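Local structure of UDP-N-Acetylglucosamine 2-Epimerase (Thermus thermophilus, 1V4V) at residues G170-G175 with G354-R359; T174-V179 with N346-G351. The protein probably interconverts UDP-N-acetylglucosamine and its C2 epimer UDP-N-acetylmannosamine, as a two-domain enzyme of the GT-B clan that forms a homodimer. All coordinates share one frame; numbering follows the deposited sequence.

Interaction 1. Residues G170-G175 with G354-R359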
loop_
_atom_site.group_PDB
_atom_site.type_symbol
_atom_site.label_atom_id
_atom_site.label_comp_id
_atom_site.label_asym_id
_atom_site.label_seq_id
_atom_site.Cartn_x
_atom_site.Cartn_y
_atom_site.Cartn_z
ATOM N N GLY A 170 -2.935 -13.566 -8.311
ATOM C CA GLY A 170 -2.398 -12.233 -8.499
ATOM C C GLY A 170 -0.884 -12.154 -8.445
ATOM O O GLY A 170 -0.324 -11.057 -8.410
ATOM N N ILE A 171 -0.217 -13.305 -8.430
ATOM C CA ILE A 171 1.245 -13.333 -8.377
ATOM C C ILE A 171 1.822 -14.236 -9.461
ATOM O O ILE A 171 1.337 -15.346 -9.677
ATOM C CB ILE A 171 1.754 -13.866 -7.023
ATOM C CG1 ILE A 171 1.157 -13.047 -5.876
ATOM C CG2 ILE A 171 3.281 -13.810 -6.985
ATOM C CD1 ILE A 171 1.375 -13.665 -4.514
ATOM N N LEU A 172 2.862 -13.748 -10.130
ATOM C CA LEU A 172 3.551 -14.500 -11.178
ATOM C C LEU A 172 5.048 -14.435 -10.877
ATOM O O LEU A 172 5.592 -13.352 -10.709
ATOM C CB LEU A 172 3.285 -13.871 -12.551
ATOM C CG LEU A 172 3.981 -14.503 -13.762
ATOM C CD1 LEU A 172 3.390 -15.876 -14.036
ATOM C CD2 LEU A 172 3.795 -13.615 -14.986
ATOM N N VAL A 173 5.707 -15.587 -10.780
ATOM C CA VAL A 173 7.149 -15.608 -10.522
ATOM C C VAL A 173 7.797 -15.498 -11.897
ATOM O O VAL A 173 7.641 -16.379 -12.736
ATOM C CB VAL A 173 7.588 -16.918 -9.838
ATOM C CG1 VAL A 173 9.092 -16.921 -9.641
ATOM C CG2 VAL A 173 6.893 -17.053 -8.494
ATOM N N THR A 174 8.536 -14.414 -12.116
ATOM C CA THR A 174 9.136 -14.159 -13.418
ATOM C C THR A 174 10.651 -14.260 -13.526
ATOM O O THR A 174 11.179 -14.427 -14.623
ATOM C CB THR A 174 8.767 -12.748 -13.895
ATOM O OG1 THR A 174 9.357 -11.789 -13.005
ATOM C CG2 THR A 174 7.253 -12.557 -13.900
ATOM N N GLY A 175 11.346 -14.167 -12.399
ATOM C CA GLY A 175 12.797 -14.156 -12.443
ATOM C C GLY A 175 13.111 -12.678 -12.616
ATOM O O GLY A 175 12.183 -11.870 -12.688
ATOM N N GLY A 354 11.131 -10.401 -18.992
ATOM C CA GLY A 354 10.383 -9.330 -19.621
ATOM C C GLY A 354 9.221 -9.863 -20.429
ATOM O O GLY A 354 8.130 -9.294 -20.420
ATOM N N LEU A 355 9.454 -10.964 -21.136
ATOM C CA LEU A 355 8.406 -11.570 -21.944
ATOM C C LEU A 355 7.293 -12.101 -21.051
ATOM O O LEU A 355 6.118 -12.008 -21.398
ATOM C CB LEU A 355 8.979 -12.708 -22.795
ATOM C CG LEU A 355 7.996 -13.419 -23.730
ATOM C CD1 LEU A 355 7.355 -12.409 -24.673
ATOM C CD2 LEU A 355 8.734 -14.493 -24.518
HETATM N N MSE A 356 7.664 -12.659 -19.901
HETATM C CA MSE A 356 6.671 -13.183 -18.972
HETATM C C MSE A 356 5.832 -12.063 -18.369
HETATM O O MSE A 356 4.621 -12.215 -18.197
HETATM C CB MSE A 356 7.338 -13.994 -17.862
HETATM C CG MSE A 356 7.716 -15.407 -18.283
HETATM SE SE MSE A 356 8.378 -16.443 -16.806
HETATM C CE MSE A 356 6.906 -16.088 -15.589
ATOM N N VAL A 357 6.470 -10.941 -18.040
ATOM C CA VAL A 357 5.743 -9.803 -17.489
ATOM C C VAL A 357 4.754 -9.332 -18.549
ATOM O O VAL A 357 3.572 -9.120 -18.261
ATOM C CB VAL A 357 6.697 -8.636 -17.128
ATOM C CG1 VAL A 357 5.895 -7.376 -16.785
ATOM C CG2 VAL A 357 7.573 -9.032 -15.951
ATOM N N ALA A 358 5.239 -9.193 -19.782
ATOM C CA ALA A 358 4.406 -8.749 -20.897
ATOM C C ALA A 358 3.219 -9.680 -21.115
ATOM O O ALA A 358 2.093 -9.226 -21.330
ATOM C CB ALA A 358 5.245 -8.661 -22.176
ATOM N N ARG A 359 3.472 -10.983 -21.061
ATOM C CA ARG A 359 2.412 -11.963 -21.252
ATOM C C ARG A 359 1.457 -11.954 -20.065
ATOM O O ARG A 359 0.274 -12.255 -20.209
ATOM C CB ARG A 359 3.009 -13.357 -21.449
ATOM C CG ARG A 359 3.669 -13.532 -22.814
ATOM C CD ARG A 359 4.380 -14.865 -22.946
ATOM N NE ARG A 359 4.875 -15.076 -24.307
ATOM C CZ ARG A 359 5.658 -16.087 -24.672
ATOM N NH1 ARG A 359 6.044 -16.987 -23.776
ATOM N NH2 ARG A 359 6.048 -16.204 -25.935
#

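Interaction 2. Residues T174-V179 with N346-G351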
loop_
_atom_site.group_PDB
_atom_site.type_symbol
_atom_site.label_atom_id
_atom_site.label_comp_id
_atom_site.label_asym_id
_atom_site.label_seq_id
_atom_site.Cartn_x
_atom_site.Cartn_y
_atom_site.Cartn_z
ATOM N N THR A 174 8.536 -14.414 -12.116
ATOM C CA THR A 174 9.136 -14.159 -13.418
ATOM C C THR A 174 10.651 -14.260 -13.526
ATOM O O THR A 174 11.179 -14.427 -14.623
ATOM C CB THR A 174 8.767 -12.748 -13.895
ATOM O OG1 THR A 174 9.357 -11.789 -13.005
ATOM C CG2 THR A 174 7.253 -12.557 -13.900
ATOM N N GLY A 175 11.346 -14.167 -12.399
ATOM C CA GLY A 175 12.797 -14.156 -12.443
ATOM C C GLY A 175 13.111 -12.678 -12.616
ATOM O O GLY A 175 12.183 -11.870 -12.688
ATOM N N GLN A 176 14.383 -12.299 -12.702
ATOM C CA GLN A 176 14.718 -10.884 -12.834
ATOM C C GLN A 176 14.816 -10.344 -14.258
ATOM O O GLN A 176 15.491 -10.924 -15.108
ATOM C CB GLN A 176 16.025 -10.595 -12.092
ATOM C CG GLN A 176 15.976 -10.944 -10.615
ATOM C CD GLN A 176 17.118 -10.321 -9.832
ATOM O OE1 GLN A 176 17.528 -10.838 -8.790
ATOM N NE2 GLN A 176 17.629 -9.196 -10.324
ATOM N N THR A 177 14.146 -9.223 -14.521
ATOM C CA THR A 177 14.208 -8.633 -15.850
ATOM C C THR A 177 15.613 -8.082 -16.076
ATOM O O THR A 177 16.014 -7.828 -17.213
ATOM C CB THR A 177 13.178 -7.493 -16.034
ATOM O OG1 THR A 177 13.456 -6.431 -15.115
ATOM C CG2 THR A 177 11.764 -8.014 -15.808
ATOM N N GLY A 178 16.358 -7.911 -14.984
ATOM C CA GLY A 178 17.719 -7.410 -15.083
ATOM C C GLY A 178 18.564 -8.299 -15.982
ATOM O O GLY A 178 19.471 -7.823 -16.672
ATOM N N VAL A 179 18.267 -9.594 -15.975
ATOM C CA VAL A 179 18.987 -10.548 -16.814
ATOM C C VAL A 179 18.732 -10.203 -18.280
ATOM O O VAL A 179 19.668 -10.094 -19.075
ATOM C CB VAL A 179 18.516 -11.991 -16.541
ATOM C CG1 VAL A 179 19.276 -12.973 -17.437
ATOM C CG2 VAL A 179 18.735 -12.334 -15.082
ATOM N N ASN A 346 21.222 -20.063 -14.733
ATOM C CA ASN A 346 21.309 -18.770 -14.059
ATOM C C ASN A 346 20.281 -18.775 -12.927
ATOM O O ASN A 346 19.085 -18.894 -13.178
ATOM C CB ASN A 346 20.991 -17.638 -15.038
ATOM C CG ASN A 346 21.162 -16.272 -14.413
ATOM O OD1 ASN A 346 20.672 -16.016 -13.315
ATOM N ND2 ASN A 346 21.854 -15.380 -15.113
ATOM N N PRO A 347 20.735 -18.635 -11.672
ATOM C CA PRO A 347 19.835 -18.635 -10.514
ATOM C C PRO A 347 19.015 -17.358 -10.343
ATOM O O PRO A 347 18.208 -17.263 -9.422
ATOM C CB PRO A 347 20.790 -18.854 -9.354
ATOM C CG PRO A 347 21.967 -18.026 -9.779
ATOM C CD PRO A 347 22.129 -18.409 -11.243
ATOM N N TYR A 348 19.217 -16.386 -11.229
ATOM C CA TYR A 348 18.498 -15.115 -11.143
ATOM C C TYR A 348 17.357 -14.984 -12.146
ATOM O O TYR A 348 16.391 -14.263 -11.904
ATOM C CB TYR A 348 19.465 -13.949 -11.349
ATOM C CG TYR A 348 20.726 -14.050 -10.523
ATOM C CD1 TYR A 348 20.690 -13.920 -9.135
ATOM C CD2 TYR A 348 21.956 -14.292 -11.132
ATOM C CE1 TYR A 348 21.859 -14.033 -8.370
ATOM C CE2 TYR A 348 23.123 -14.406 -10.380
ATOM C CZ TYR A 348 23.066 -14.276 -9.003
ATOM O OH TYR A 348 24.223 -14.400 -8.265
ATOM N N GLY A 349 17.471 -15.675 -13.274
ATOM C CA GLY A 349 16.437 -15.602 -14.292
ATOM C C GLY A 349 16.932 -16.200 -15.593
ATOM O O GLY A 349 18.140 -16.330 -15.784
ATOM N N ASP A 350 16.012 -16.557 -16.485
ATOM C CA ASP A 350 16.379 -17.167 -17.761
ATOM C C ASP A 350 16.524 -16.181 -18.923
ATOM O O ASP A 350 16.601 -16.590 -20.080
ATOM C CB ASP A 350 15.371 -18.270 -18.125
ATOM C CG ASP A 350 13.954 -17.741 -18.327
ATOM O OD1 ASP A 350 13.021 -18.569 -18.427
ATOM O OD2 ASP A 350 13.769 -16.507 -18.396
ATOM N N GLY A 351 16.562 -14.886 -18.615
ATOM C CA GLY A 351 16.716 -13.882 -19.654
ATOM C C GLY A 351 15.440 -13.511 -20.386
ATOM O O GLY A 351 15.456 -12.675 -21.297
HETATM O O HOH W 1 13.300 -15.186 -16.029
HETATM O O HOH W 2 15.451 -13.303 -16.516
#

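Interaction 1. Residues G170-G175 with G354-R359
Selenomethionine Met356 reaches from helix 353-364 to the end of strand 171-173, and its terminal methyl CE does nearly all the touching. CE stops 3.0 Å from Val173 O, a tight approach for a methyl group, and lies 3.7 Å from Thr174 CA. A bend at the last torsion (chi3 51°) turns this methyl out of the line of the otherwise extended chain and lays it against the strand. Leu172 comes at it obliquely: its CG is 3.8 Å from Met356 CE, while its CD2 branch continues past the methyl to sit 3.6 Å from Met356 O on the helix backbone. Thr174 and Met356 run alongside each other in opposite directions, and Thr174 CG2 then meets one branch of the next helix residue, 4.1 Å from Val357 CG2. No hydrogen bond crosses this buried contact. In the GT-B fold the C-terminal helix returns to the N-terminal domain, and here helix 353-364 packs against 171-173, the last strand of that domain's parallel sheet. Thr174 divides its labour by its first torsion (chi1 65°), which sends CG2 to the helix and OG1 to its own neighbour, where OG1 donates to Gly175 O at 2.8 Å, in the carbonyl plane and on a lone pair. With an alanine here, Gly175 O would probably lose this hydroxyl donor and a gap would open between Met356 CE and Val357 CG2. Farther out, Phe151 on the adjoining strand touches Leu172, Thr174 and Val357, and Asp180 OD2 accepts from Gly354 N at the helix start.

Interaction 2. Residues T174-V179 with N346-G351
The two backbones meet at Gly175 and Gly349, whose CA atoms are 4.3 Å apart, and again at Val179 and Gly351, while Gln176 N donates to Tyr348 O at 2.9 Å in a fairly straight bond (158° at the hydrogen). Glycine suits the first meeting point, because a beta carbon on Gly175 would press against Gly349 CA and the preceding carbonyl. Val179 supplies the apolar grip. Its CG1, anti to the backbone N (chi1 180°), rests 3.5 Å from Gly351 CA, and the other branch, CG2, faces Tyr348 CB at 4.1 Å; the valine thus touches the loop at two places. CB and CG of Gln176 lie beyond the carbonyl oxygen of Tyr348, CG 3.6 Å from Tyr348 O. Two waters add polar links: one joins Thr174 O to Asp350 N, and the second bridges Gln176 O and Gly351 N. The loop is shaped by Asn346, whose OD1 accepts Tyr348 N in the carbonyl plane at 2.6 Å and Gly349 N from above that plane, at 3.2 Å. The bond to Tyr348 N makes an Asx turn and the one to Gly349 N an Asx motif; together they probably help bring Tyr348 O to Gln176 N. The Tyr348 side chain, with Pro347 CG over one ring face, lies about 3 Å from a glycerol, probably from the crystallisation liquor, and touches Gln286, Glu287 and Glu307. The outgoing and returning crossings, at the start of helix 177-188 and just ahead of helix 353-364, lie side by side here, consistent with a GT-B interdomain hinge.

From the N terminus, the chain completes the first parallel sheet with strand 171-173, passes through Thr174 and Gly175, which both interactions share, and enters helix 177-188 on its way to the second sheet. After the second domain and helix 335-343 it returns through 346-351 and then 354-359. Interaction 2 therefore closes a loop of 166 intervening residues, nested inside the 178-residue loop closed by interaction 1. Their centres lie 11 Å apart, and Gly354 N packs 4.0 Å from Thr177 CG2 between them. Interaction 2 ties the outgoing and returning crossings together; interaction 1 fastens the returned helix to the edge of the first sheet.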